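Local coordinates for choline kinase (Streptococcus pneumoniae, PDB 4R78), which probably transfers phosphate from ATP to choline, as a choline kinase with a protein kinase-like fold, at residues Lys141-Phe147 with Ser218-Asp222; Ile153-Glu157 with Tyr169-Arg173; Ala175-Leu179 with Ile262-Leu266. All coordinates share one frame; numbering follows the deposited sequence.

Contact 1 (Lys141-Phe147 with Ser218-Asp222); sequences KELRGEF and SSMND
Met-220 lies across the bend of Lys-141 to Glu-146 and has the most surface buried here. Its chain is bent at chi2 (-60°) and again at chi3, which folds the thioether back over Leu-143. SD takes a weak hydrogen bond from Leu-143 N at 3.4 Å and packs against Leu-143 CB. The terminal CE meets Glu-142 OE1 at 3.7 Å. Glu-146 runs alongside Met-220 in the same direction, with its OE2 3.6 Å from Met-220 CG. Both carboxylates also form salt bridges with Arg-190.

The backbones form a single parallel bridge. Met-220 N donates to Gly-145 O at 2.9 Å, and Met-220 O accepts from Phe-147 N. This joins two loops of the helical lobe, one leading into helix 149-159 and the other into helix 223-233, whose N-cap is Asp-222.

Phe-147 has CG anti to its backbone N (chi1 -156°), and its ring crosses the Asn-221 side chain. Ring and amide planes are 33° apart, with Phe-147 CD2 3.4 Å from Asn-221 ND2. Ser-219 OG lies beside the bridge, 3.0 Å from Gly-145 O and 3.5 Å from Phe-147 CB. One water links Glu-146 OE1 to Met-220 O, and a second links Phe-147 O to Asn-221 OD1.

Contact 2 (Ile153-Glu157 with Tyr169-Arg173); sequences IKKYE and YESVR
A side-on, bidentate salt bridge between Glu-157 and Arg-173 ties helix 149-159 to helix 169-177 in the helical lobe of this kinase-like fold. The two short segments run nearly antiparallel, at 157°. Their axes come no closer than 14.4 Å, so long side chains span the gap and the backbones do not meet.

Each nitrogen of the pair takes its own oxygen. Arg-173 NE donates to Glu-157 OE2 at 2.7 Å, and Arg-173 NH2 donates to Glu-157 OE1 at 2.9 Å. Both oxygens use their syn lone pairs. The carboxylate and guanidinium planes are only 8° apart, and both bonds are close to straight. This fixes the rotation of both flat groups. The arginine has CG anti to its backbone N (chi1 -172°) and stays extended as far as NE, which carries the guanidinium across to the glutamate.

Tyr-169 adds a third bond. Its OH donates to Glu-157 OE2 at 2.7 Å, arriving on the anti side and tilted out of the carboxylate plane. OE2 therefore has two donors, which probably favours the ionised carboxylate. The carboxylate oxygen lies at the edge of the tyrosine ring. Arg-173 CB, one helical turn on from Tyr-169, sits over a face of the same ring near its rim. Ile-153 CG2 comes within 4.1 Å of Tyr-169 OH and marks the inner side of the polar cluster. Lys-154 CG lies 4.2 Å from Arg-173 NH2.

Beneath this surface contact, Ile-153 and Tyr-169 both rest on Leu-273 of helix 257-280. Tyr-169 and Val-172 also touch Tyr-293 of helix 288-303.

Contact 3 (Ala175-Leu179 with Ile262-Leu266); sequences AVFSL and IYKIL
Val-176 and Leu-179 pack against one side of helix 257-280, where Ile-262, Ile-265 and Leu-266 present their side chains. Val-176 divides its two methyls between two partners. CG1, anti to the backbone N (chi1 171°), meets Leu-266 CD2 at 3.5 Å, while CG2 reaches Ile-265 CG2 at 4.2 Å. Leu-179 has the largest buried surface here. Its CB lies 4.1 Å from Ile-262 CG2, and the two side chains run antiparallel alongside one another. Its CD1 approaches Ile-265 CG2 at 4.0 Å, and here the side chains stand nearly perpendicular.

Within Ala-175 to Leu-179, Ser-178 OG donates to Ala-175 O at 2.7 Å, bonding back to a carbonyl of the preceding turn. Leu-179 N donates to Val-176 O at 3.0 Å.

Tyr-303 of helix 288-303 touches both Leu-179 and Ile-262, and Leu-183 touches Ile-262 and Leu-266. No hydrogen bond or charge pair crosses between the two segments, so the contact rests on van der Waals packing of buried, branched aliphatic groups.

In the fold
Contacts 2 and 3 are close neighbours, with centres 11 Å apart, because both use helix 169-177. They touch through Ile-153 CG2 and Phe-177 CE2 at 3.9 Å, and through Ile-153 CD1 and Val-176 CG1 at 3.9 Å. Contact 1 lies about 23 Å from contact 2 and about 20 Å from contact 3, measured between centres. It still meets contact 3, where Asp-222 CB packs on Tyr-263 OH at 3.4 Å. Contact 1 does not reach the nucleotide: the side chain of Ser-218 is about 14 Å from the bound AMP, though the pocket residues Ile-213 and Asp-214 shortly precede 218-222 in the chain.

Contact 1 (Lys141-Phe147 with Ser218-Asp222)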
loop_
_atom_site.group_PDB
_atom_site.type_symbol
_atom_site.label_atom_id
_atom_site.label_comp_id
_atom_site.label_asym_id
_atom_site.label_seq_id
_atom_site.Cartn_x
_atom_site.Cartn_y
_atom_site.Cartn_z
ATOM N N LYS A 141 2.462 -3.382 -18.256
ATOM C CA LYS A 141 1.057 -3.030 -18.090
ATOM C C LYS A 141 0.906 -1.545 -17.813
ATOM O O LYS A 141 1.694 -0.960 -17.059
ATOM C CB LYS A 141 0.412 -3.865 -16.978
ATOM C CG LYS A 141 0.343 -5.346 -17.315
ATOM C CD LYS A 141 -0.187 -6.182 -16.170
ATOM C CE LYS A 141 -0.371 -7.636 -16.608
ATOM N NZ LYS A 141 -1.494 -7.849 -17.573
ATOM N N GLU A 142 -0.099 -0.945 -18.444
ATOM C CA GLU A 142 -0.396 0.467 -18.278
ATOM C C GLU A 142 -1.552 0.628 -17.297
ATOM O O GLU A 142 -2.727 0.612 -17.678
ATOM C CB GLU A 142 -0.720 1.105 -19.632
ATOM C CG GLU A 142 0.467 1.165 -20.596
ATOM C CD GLU A 142 1.501 2.215 -20.212
ATOM O OE1 GLU A 142 1.114 3.271 -19.661
ATOM O OE2 GLU A 142 2.704 1.984 -20.471
ATOM N N LEU A 143 -1.202 0.763 -16.022
ATOM C CA LEU A 143 -2.193 0.944 -14.969
ATOM C C LEU A 143 -2.893 2.280 -15.128
ATOM O O LEU A 143 -2.333 3.229 -15.687
ATOM C CB LEU A 143 -1.536 0.899 -13.584
ATOM C CG LEU A 143 -0.711 -0.334 -13.195
ATOM C CD1 LEU A 143 -0.264 -0.239 -11.743
ATOM C CD2 LEU A 143 -1.476 -1.627 -13.446
ATOM N N ARG A 144 -4.125 2.343 -14.640
ATOM C CA ARG A 144 -4.808 3.614 -14.497
ATOM C C ARG A 144 -4.349 4.276 -13.208
ATOM O O ARG A 144 -4.358 3.659 -12.138
ATOM C CB ARG A 144 -6.323 3.425 -14.526
ATOM C CG ARG A 144 -6.867 3.307 -15.942
ATOM C CD ARG A 144 -8.371 3.064 -15.973
ATOM N NE ARG A 144 -9.109 4.055 -15.195
ATOM C CZ ARG A 144 -10.433 4.182 -15.198
ATOM N NH1 ARG A 144 -11.185 3.387 -15.955
ATOM N NH2 ARG A 144 -11.008 5.111 -14.445
ATOM N N GLY A 145 -3.930 5.530 -13.330
ATOM C CA GLY A 145 -3.370 6.275 -12.217
ATOM C C GLY A 145 -1.935 6.669 -12.499
ATOM O O GLY A 145 -1.118 5.842 -12.912
ATOM N N GLU A 146 -1.639 7.945 -12.285
ATOM C CA GLU A 146 -0.287 8.468 -12.432
ATOM C C GLU A 146 0.138 9.034 -11.088
ATOM O O GLU A 146 -0.318 10.115 -10.693
ATOM C CB GLU A 146 -0.242 9.562 -13.505
ATOM C CG GLU A 146 -0.667 9.105 -14.897
ATOM C CD GLU A 146 0.350 8.183 -15.549
ATOM O OE1 GLU A 146 1.554 8.515 -15.538
ATOM O OE2 GLU A 146 -0.058 7.127 -16.074
ATOM N N PHE A 147 0.999 8.301 -10.381
ATOM C CA PHE A 147 1.389 8.705 -9.036
ATOM C C PHE A 147 2.230 9.974 -9.048
ATOM O O PHE A 147 3.273 10.051 -9.701
ATOM C CB PHE A 147 2.090 7.581 -8.264
ATOM C CG PHE A 147 1.999 7.741 -6.772
ATOM C CD1 PHE A 147 0.885 7.283 -6.077
ATOM C CD2 PHE A 147 3.012 8.375 -6.060
ATOM C CE1 PHE A 147 0.786 7.436 -4.695
ATOM C CE2 PHE A 147 2.919 8.536 -4.682
ATOM C CZ PHE A 147 1.806 8.065 -3.996
ATOM N N SER A 218 -2.063 1.093 -6.174
ATOM C CA SER A 218 -1.288 0.807 -7.388
ATOM C C SER A 218 -1.468 1.884 -8.458
ATOM O O SER A 218 -2.568 2.412 -8.669
ATOM C CB SER A 218 -1.585 -0.594 -7.946
ATOM O OG SER A 218 -2.868 -0.674 -8.555
ATOM N N SER A 219 -0.367 2.205 -9.127
ATOM C CA SER A 219 -0.312 3.362 -9.998
ATOM C C SER A 219 0.959 3.301 -10.821
ATOM O O SER A 219 1.890 2.557 -10.489
ATOM C CB SER A 219 -0.306 4.637 -9.147
ATOM O OG SER A 219 -0.453 5.791 -9.947
ATOM N N MET A 220 0.996 4.076 -11.900
ATOM C CA MET A 220 2.234 4.262 -12.650
ATOM C C MET A 220 3.149 5.200 -11.871
ATOM O O MET A 220 2.739 6.292 -11.458
ATOM C CB MET A 220 1.958 4.810 -14.050
ATOM C CG MET A 220 1.026 3.937 -14.882
ATOM S SD MET A 220 1.660 2.275 -15.148
ATOM C CE MET A 220 2.856 2.594 -16.450
ATOM N N ASN A 221 4.391 4.762 -11.667
ATOM C CA ASN A 221 5.364 5.491 -10.851
ATOM C C ASN A 221 6.782 5.026 -11.176
ATOM O O ASN A 221 6.981 4.117 -11.986
ATOM C CB ASN A 221 5.058 5.278 -9.360
ATOM C CG ASN A 221 5.623 6.378 -8.463
ATOM O OD1 ASN A 221 6.219 7.347 -8.926
ATOM N ND2 ASN A 221 5.426 6.222 -7.159
ATOM N N ASP A 222 7.770 5.664 -10.555
ATOM C CA ASP A 222 9.141 5.196 -10.653
ATOM C C ASP A 222 9.295 3.950 -9.774
ATOM O O ASP A 222 8.925 3.980 -8.603
ATOM C CB ASP A 222 10.109 6.295 -10.210
ATOM C CG ASP A 222 11.537 5.992 -10.593
ATOM O OD1 ASP A 222 12.109 5.028 -10.040
ATOM O OD2 ASP A 222 12.086 6.714 -11.452
HETATM O O HOH W 1 3.599 8.358 -13.503
HETATM O O HOH W 2 6.115 9.824 -10.244
#

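Contact 2 (Ile153-Glu157 with Tyr169-Arg173)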
loop_
_atom_site.group_PDB
_atom_site.type_symbol
_atom_site.label_atom_id
_atom_site.label_comp_id
_atom_site.label_asym_id
_atom_site.label_seq_id
_atom_site.Cartn_x
_atom_site.Cartn_y
_atom_site.Cartn_z
ATOM N N ILE A 153 0.812 14.867 -1.367
ATOM C CA ILE A 153 0.942 15.696 -0.169
ATOM C C ILE A 153 -0.183 16.735 -0.100
ATOM O O ILE A 153 -0.842 16.875 0.931
ATOM C CB ILE A 153 2.334 16.380 -0.101
ATOM C CG1 ILE A 153 3.423 15.332 0.153
ATOM C CG2 ILE A 153 2.366 17.466 0.985
ATOM C CD1 ILE A 153 4.825 15.773 -0.242
ATOM N N LYS A 154 -0.413 17.440 -1.206
ATOM C CA LYS A 154 -1.445 18.480 -1.259
ATOM C C LYS A 154 -2.853 17.932 -1.044
ATOM O O LYS A 154 -3.694 18.601 -0.448
ATOM C CB LYS A 154 -1.370 19.262 -2.575
ATOM C CG LYS A 154 -0.096 20.072 -2.734
ATOM C CD LYS A 154 -0.114 20.879 -4.018
ATOM C CE LYS A 154 1.187 21.643 -4.196
ATOM N NZ LYS A 154 1.102 22.585 -5.351
ATOM N N LYS A 155 -3.101 16.714 -1.523
ATOM C CA LYS A 155 -4.404 16.076 -1.335
ATOM C C LYS A 155 -4.716 15.868 0.146
ATOM O O LYS A 155 -5.812 16.191 0.603
ATOM C CB LYS A 155 -4.491 14.748 -2.092
ATOM C CG LYS A 155 -4.553 14.893 -3.601
ATOM C CD LYS A 155 -4.865 13.556 -4.255
ATOM C CE LYS A 155 -5.182 13.720 -5.732
ATOM N NZ LYS A 155 -5.342 12.396 -6.406
ATOM N N TYR A 156 -3.746 15.341 0.892
ATOM C CA TYR A 156 -3.910 15.164 2.337
ATOM C C TYR A 156 -4.051 16.500 3.063
ATOM O O TYR A 156 -4.862 16.628 3.979
ATOM C CB TYR A 156 -2.771 14.325 2.934
ATOM C CG TYR A 156 -2.895 12.855 2.613
ATOM C CD1 TYR A 156 -3.869 12.068 3.230
ATOM C CD2 TYR A 156 -2.055 12.248 1.681
ATOM C CE1 TYR A 156 -3.999 10.716 2.931
ATOM C CE2 TYR A 156 -2.173 10.895 1.379
ATOM C CZ TYR A 156 -3.149 10.136 2.008
ATOM O OH TYR A 156 -3.277 8.798 1.706
ATOM N N GLU A 157 -3.269 17.493 2.645
ATOM C CA GLU A 157 -3.340 18.824 3.244
ATOM C C GLU A 157 -4.726 19.444 3.103
ATOM O O GLU A 157 -5.202 20.130 4.011
ATOM C CB GLU A 157 -2.279 19.749 2.647
ATOM C CG GLU A 157 -0.865 19.409 3.090
ATOM C CD GLU A 157 0.176 20.319 2.483
ATOM O OE1 GLU A 157 0.011 20.736 1.317
ATOM O OE2 GLU A 157 1.176 20.605 3.172
ATOM N N TYR A 169 6.684 22.548 10.497
ATOM C CA TYR A 169 6.136 22.037 9.237
ATOM C C TYR A 169 6.524 22.821 7.977
ATOM O O TYR A 169 6.849 22.218 6.959
ATOM C CB TYR A 169 4.616 21.837 9.317
ATOM C CG TYR A 169 4.054 21.092 8.118
ATOM C CD1 TYR A 169 4.412 19.767 7.866
ATOM C CD2 TYR A 169 3.183 21.720 7.229
ATOM C CE1 TYR A 169 3.905 19.079 6.765
ATOM C CE2 TYR A 169 2.668 21.038 6.121
ATOM C CZ TYR A 169 3.039 19.720 5.898
ATOM O OH TYR A 169 2.545 19.033 4.811
ATOM N N GLU A 170 6.486 24.147 8.030
ATOM C CA GLU A 170 6.819 24.927 6.836
ATOM C C GLU A 170 8.234 24.650 6.318
ATOM O O GLU A 170 8.422 24.399 5.126
ATOM C CB GLU A 170 6.570 26.421 7.058
ATOM C CG GLU A 170 5.100 26.803 7.014
ATOM C CD GLU A 170 4.418 26.398 5.715
ATOM O OE1 GLU A 170 3.391 25.692 5.785
ATOM O OE2 GLU A 170 4.911 26.774 4.629
ATOM N N SER A 171 9.222 24.657 7.211
ATOM C CA SER A 171 10.597 24.335 6.823
ATOM C C SER A 171 10.753 22.905 6.295
ATOM O O SER A 171 11.477 22.669 5.329
ATOM C CB SER A 171 11.564 24.578 7.980
ATOM O OG SER A 171 11.709 25.967 8.233
ATOM N N VAL A 172 10.078 21.952 6.930
ATOM C CA VAL A 172 10.136 20.563 6.475
ATOM C C VAL A 172 9.459 20.415 5.107
ATOM O O VAL A 172 10.028 19.827 4.185
ATOM C CB VAL A 172 9.538 19.595 7.531
ATOM C CG1 VAL A 172 9.435 18.176 6.982
ATOM C CG2 VAL A 172 10.394 19.604 8.800
ATOM N N ARG A 173 8.260 20.985 4.987
ATOM C CA ARG A 173 7.485 20.957 3.746
ATOM C C ARG A 173 8.296 21.498 2.569
ATOM O O ARG A 173 8.401 20.849 1.528
ATOM C CB ARG A 173 6.201 21.769 3.920
ATOM C CG ARG A 173 5.220 21.661 2.775
ATOM C CD ARG A 173 4.050 22.600 2.990
ATOM N NE ARG A 173 2.977 22.335 2.032
ATOM C CZ ARG A 173 2.847 22.941 0.857
ATOM N NH1 ARG A 173 3.720 23.869 0.481
ATOM N NH2 ARG A 173 1.838 22.617 0.057
#

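Contact 3 (Ala175-Leu179 with Ile262-Leu266)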
loop_
_atom_site.group_PDB
_atom_site.type_symbol
_atom_site.label_atom_id
_atom_site.label_comp_id
_atom_site.label_asym_id
_atom_site.label_seq_id
_atom_site.Cartn_x
_atom_site.Cartn_y
_atom_site.Cartn_z
ATOM N N ALA A 175 11.533 21.843 2.273
ATOM C CA ALA A 175 12.659 20.949 2.003
ATOM C C ALA A 175 12.210 19.713 1.220
ATOM O O ALA A 175 12.893 19.277 0.298
ATOM C CB ALA A 175 13.361 20.551 3.297
ATOM N N VAL A 176 11.055 19.161 1.588
ATOM C CA VAL A 176 10.486 18.020 0.867
ATOM C C VAL A 176 10.148 18.400 -0.581
ATOM O O VAL A 176 10.525 17.687 -1.516
ATOM C CB VAL A 176 9.259 17.432 1.603
ATOM C CG1 VAL A 176 8.546 16.391 0.735
ATOM C CG2 VAL A 176 9.687 16.808 2.921
ATOM N N PHE A 177 9.468 19.532 -0.763
ATOM C CA PHE A 177 9.093 19.987 -2.107
ATOM C C PHE A 177 10.291 20.350 -2.989
ATOM O O PHE A 177 10.175 20.356 -4.217
ATOM C CB PHE A 177 8.090 21.149 -2.042
ATOM C CG PHE A 177 6.649 20.710 -1.938
ATOM C CD1 PHE A 177 5.876 20.527 -3.082
ATOM C CD2 PHE A 177 6.064 20.485 -0.696
ATOM C CE1 PHE A 177 4.541 20.126 -2.988
ATOM C CE2 PHE A 177 4.728 20.081 -0.593
ATOM C CZ PHE A 177 3.970 19.902 -1.742
ATOM N N SER A 178 11.433 20.651 -2.365
ATOM C CA SER A 178 12.657 20.942 -3.114
ATOM C C SER A 178 13.191 19.697 -3.824
ATOM O O SER A 178 13.974 19.800 -4.769
ATOM C CB SER A 178 13.738 21.549 -2.209
ATOM O OG SER A 178 14.413 20.553 -1.459
ATOM N N LEU A 179 12.758 18.522 -3.370
ATOM C CA LEU A 179 13.184 17.258 -3.970
ATOM C C LEU A 179 12.588 17.009 -5.354
ATOM O O LEU A 179 13.118 16.198 -6.117
ATOM C CB LEU A 179 12.880 16.087 -3.027
ATOM C CG LEU A 179 13.564 16.140 -1.654
ATOM C CD1 LEU A 179 13.029 15.048 -0.735
ATOM C CD2 LEU A 179 15.085 16.059 -1.768
ATOM N N ILE A 262 15.432 9.438 -1.758
ATOM C CA ILE A 262 14.434 10.495 -1.922
ATOM C C ILE A 262 13.014 9.984 -1.664
ATOM O O ILE A 262 12.241 10.627 -0.949
ATOM C CB ILE A 262 14.550 11.176 -3.312
ATOM C CG1 ILE A 262 15.860 11.973 -3.388
ATOM C CG2 ILE A 262 13.346 12.079 -3.578
ATOM C CD1 ILE A 262 16.264 12.433 -4.784
ATOM N N TYR A 263 12.681 8.826 -2.225
ATOM C CA TYR A 263 11.340 8.273 -2.056
ATOM C C TYR A 263 11.033 7.846 -0.623
ATOM O O TYR A 263 9.886 7.935 -0.200
ATOM C CB TYR A 263 11.051 7.156 -3.068
ATOM C CG TYR A 263 10.893 7.674 -4.483
ATOM C CD1 TYR A 263 10.040 8.744 -4.758
ATOM C CD2 TYR A 263 11.584 7.092 -5.545
ATOM C CE1 TYR A 263 9.890 9.236 -6.049
ATOM C CE2 TYR A 263 11.440 7.577 -6.848
ATOM C CZ TYR A 263 10.588 8.644 -7.087
ATOM O OH TYR A 263 10.433 9.132 -8.364
ATOM N N LYS A 264 12.056 7.437 0.129
ATOM C CA LYS A 264 11.885 7.161 1.562
ATOM C C LYS A 264 11.379 8.413 2.287
ATOM O O LYS A 264 10.463 8.334 3.098
ATOM C CB LYS A 264 13.196 6.675 2.196
ATOM C CG LYS A 264 13.582 5.236 1.863
ATOM C CD LYS A 264 14.878 4.876 2.572
ATOM C CE LYS A 264 15.282 3.432 2.336
ATOM N NZ LYS A 264 16.668 3.189 2.838
ATOM N N ILE A 265 11.973 9.568 1.981
ATOM C CA ILE A 265 11.559 10.833 2.593
ATOM C C ILE A 265 10.128 11.199 2.200
ATOM O O ILE A 265 9.330 11.618 3.043
ATOM C CB ILE A 265 12.527 11.990 2.228
ATOM C CG1 ILE A 265 13.916 11.732 2.823
ATOM C CG2 ILE A 265 11.988 13.336 2.726
ATOM C CD1 ILE A 265 15.022 12.537 2.163
ATOM N N LEU A 266 9.804 11.016 0.921
ATOM C CA LEU A 266 8.469 11.338 0.434
ATOM C C LEU A 266 7.419 10.436 1.068
ATOM O O LEU A 266 6.335 10.895 1.407
ATOM C CB LEU A 266 8.406 11.254 -1.094
ATOM C CG LEU A 266 9.209 12.291 -1.885
ATOM C CD1 LEU A 266 8.997 12.099 -3.366
ATOM C CD2 LEU A 266 8.820 13.697 -1.490
#